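Local coordinates for protein putative agmatine deiminase (PDB 2EWO) that probably hydrolyses agmatine to N-carbamoylputrescine and ammonia, as a putative agmatine deiminase of the peptidyl-arginine deiminase family, at residues A253-L258 against V271-V276. Residues are numbered along the deposited sequence; the frame is centred on the assembly and turned at random.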
loop_
_atom_site.group_PDB
_atom_site.type_symbol
_atom_site.label_atom_id
_atom_site.label_comp_id
_atom_site.label_asym_id
_atom_site.label_seq_id
_atom_site.Cartn_x
_atom_site.Cartn_y
_atom_site.Cartn_z
ATOM N N ALA A 253 -15.617 -27.588 -34.848
ATOM C CA ALA A 253 -14.604 -27.054 -35.764
ATOM C C ALA A 253 -13.219 -27.432 -35.269
ATOM O O ALA A 253 -12.294 -27.649 -36.059
ATOM C CB ALA A 253 -14.721 -25.538 -35.852
ATOM N N ALA A 254 -13.092 -27.502 -33.948
ATOM C CA ALA A 254 -11.835 -27.851 -33.306
ATOM C C ALA A 254 -11.595 -29.343 -33.424
ATOM O O ALA A 254 -10.493 -29.780 -33.770
ATOM C CB ALA A 254 -11.872 -27.452 -31.842
ATOM N N TYR A 255 -12.641 -30.116 -33.140
ATOM C CA TYR A 255 -12.573 -31.574 -33.189
ATOM C C TYR A 255 -12.163 -32.057 -34.577
ATOM O O TYR A 255 -11.319 -32.948 -34.715
ATOM C CB TYR A 255 -13.926 -32.172 -32.788
ATOM C CG TYR A 255 -13.875 -33.651 -32.486
ATOM C CD1 TYR A 255 -13.459 -34.568 -33.455
ATOM C CD2 TYR A 255 -14.251 -34.138 -31.234
ATOM C CE1 TYR A 255 -13.415 -35.930 -33.190
ATOM C CE2 TYR A 255 -14.213 -35.502 -30.954
ATOM C CZ TYR A 255 -13.791 -36.394 -31.942
ATOM O OH TYR A 255 -13.744 -37.750 -31.697
ATOM N N ASP A 256 -12.758 -31.457 -35.602
ATOM C CA ASP A 256 -12.443 -31.820 -36.970
ATOM C C ASP A 256 -10.983 -31.505 -37.272
ATOM O O ASP A 256 -10.296 -32.280 -37.942
ATOM C CB ASP A 256 -13.364 -31.076 -37.935
ATOM C CG ASP A 256 -14.826 -31.411 -37.704
ATOM O OD1 ASP A 256 -15.148 -32.621 -37.623
ATOM O OD2 ASP A 256 -15.656 -30.474 -37.607
ATOM N N PHE A 257 -10.515 -30.367 -36.766
ATOM C CA PHE A 257 -9.135 -29.952 -36.972
ATOM C C PHE A 257 -8.162 -30.884 -36.266
ATOM O O PHE A 257 -7.153 -31.306 -36.836
ATOM C CB PHE A 257 -8.915 -28.551 -36.429
ATOM C CG PHE A 257 -7.479 -28.131 -36.439
ATOM C CD1 PHE A 257 -6.902 -27.635 -37.598
ATOM C CD2 PHE A 257 -6.700 -28.234 -35.288
ATOM C CE1 PHE A 257 -5.567 -27.237 -37.617
ATOM C CE2 PHE A 257 -5.360 -27.841 -35.292
ATOM C CZ PHE A 257 -4.792 -27.339 -36.460
ATOM N N LEU A 258 -8.468 -31.175 -35.006
ATOM C CA LEU A 258 -7.641 -32.037 -34.174
ATOM C C LEU A 258 -7.471 -33.422 -34.770
ATOM O O LEU A 258 -6.350 -33.865 -35.051
ATOM C CB LEU A 258 -8.269 -32.151 -32.785
ATOM C CG LEU A 258 -7.640 -31.331 -31.654
ATOM C CD1 LEU A 258 -7.326 -29.915 -32.131
ATOM C CD2 LEU A 258 -8.593 -31.325 -30.456
ATOM N N VAL A 271 -7.795 -38.190 -30.657
ATOM C CA VAL A 271 -8.685 -37.207 -30.028
ATOM C C VAL A 271 -9.711 -37.809 -29.053
ATOM O O VAL A 271 -10.337 -38.820 -29.356
ATOM C CB VAL A 271 -9.475 -36.419 -31.103
ATOM C CG1 VAL A 271 -10.294 -35.319 -30.442
ATOM C CG2 VAL A 271 -8.524 -35.858 -32.145
ATOM N N HIS A 272 -9.886 -37.193 -27.888
ATOM C CA HIS A 272 -10.874 -37.696 -26.938
ATOM C C HIS A 272 -12.079 -36.785 -26.909
ATOM O O HIS A 272 -12.167 -35.835 -27.684
ATOM C CB HIS A 272 -10.310 -37.820 -25.525
ATOM C CG HIS A 272 -9.445 -39.019 -25.327
ATOM N ND1 HIS A 272 -9.246 -39.598 -24.093
ATOM C CD2 HIS A 272 -8.706 -39.738 -26.204
ATOM C CE1 HIS A 272 -8.422 -40.622 -24.216
ATOM N NE2 HIS A 272 -8.079 -40.728 -25.487
ATOM N N LYS A 273 -13.011 -37.074 -26.011
ATOM C CA LYS A 273 -14.203 -36.263 -25.927
ATOM C C LYS A 273 -14.596 -35.864 -24.517
ATOM O O LYS A 273 -14.849 -36.710 -23.661
ATOM C CB LYS A 273 -15.378 -36.971 -26.601
ATOM C CG LYS A 273 -15.392 -36.869 -28.120
ATOM C CD LYS A 273 -16.726 -37.360 -28.661
ATOM C CE LYS A 273 -16.792 -37.316 -30.176
ATOM N NZ LYS A 273 -18.133 -37.750 -30.670
HETATM N N MSE A 274 -14.641 -34.556 -24.289
HETATM C CA MSE A 274 -15.035 -33.998 -23.004
HETATM C C MSE A 274 -16.440 -33.455 -23.245
HETATM O O MSE A 274 -16.827 -33.232 -24.389
HETATM C CB MSE A 274 -14.082 -32.855 -22.616
HETATM C CG MSE A 274 -14.299 -32.261 -21.213
HETATM SE SE MSE A 274 -13.875 -33.504 -19.739
HETATM C CE MSE A 274 -11.954 -33.651 -20.049
ATOM N N CYS A 275 -17.214 -33.253 -22.186
ATOM C CA CYS A 275 -18.558 -32.724 -22.357
ATOM C C CYS A 275 -18.593 -31.265 -21.936
ATOM O O CYS A 275 -17.663 -30.765 -21.295
ATOM C CB CYS A 275 -19.552 -33.507 -21.506
ATOM S SG CYS A 275 -19.366 -33.210 -19.738
ATOM N N VAL A 276 -19.677 -30.594 -22.308
ATOM C CA VAL A 276 -19.890 -29.194 -21.970
ATOM C C VAL A 276 -21.141 -29.096 -21.102
ATOM O O VAL A 276 -22.031 -29.943 -21.192
ATOM C CB VAL A 276 -20.086 -28.313 -23.244
ATOM C CG1 VAL A 276 -18.767 -28.162 -23.991
ATOM C CG2 VAL A 276 -21.140 -28.926 -24.155
#
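Leu258 and Val271 bring the two backbones to their nearest approach, 6.7 Å between the CA atoms, where helix 248-259 packs at the surface against the extended loop that follows strand 270-271, within the pentein (alpha/beta-propeller) fold expected for this guanidino-group-modifying family. No hydrogen bond joins the segments; the helix keeps its own, such as Leu258 N to Ala254 O at 2.8 Å, while Met274 pairs its backbone with Cys237 and Tyr239. The contact is mainly one of side chains, with Val271 CG2 also against the backbone C of Leu258. Val271, whose beta-branch offers two methyls, fits between two helix residues one turn apart. Its CG2 meets Leu258 CB at 3.8 Å. Its CG1, anti to the backbone N, lies over one face of the Tyr255 ring in a CH-pi contact, 4.0 Å from the centroid. The approach is only 12° off the ring normal. Leucine suits the buried side of the helix, where it also touches Ala227 and Cys237. Tyrosine suits a partly exposed position, pairing an apolar ring face for Val271 with a polar hydroxyl. The Tyr255 ring also meets that of Tyr239. Lys273 crosses Tyr255 at about a right angle, its chain extended beyond CG so that CE comes obliquely to CE2 and OH of Tyr255; its CG sits at the ring's edge, in plane, 3.4 Å from Tyr255 CE2.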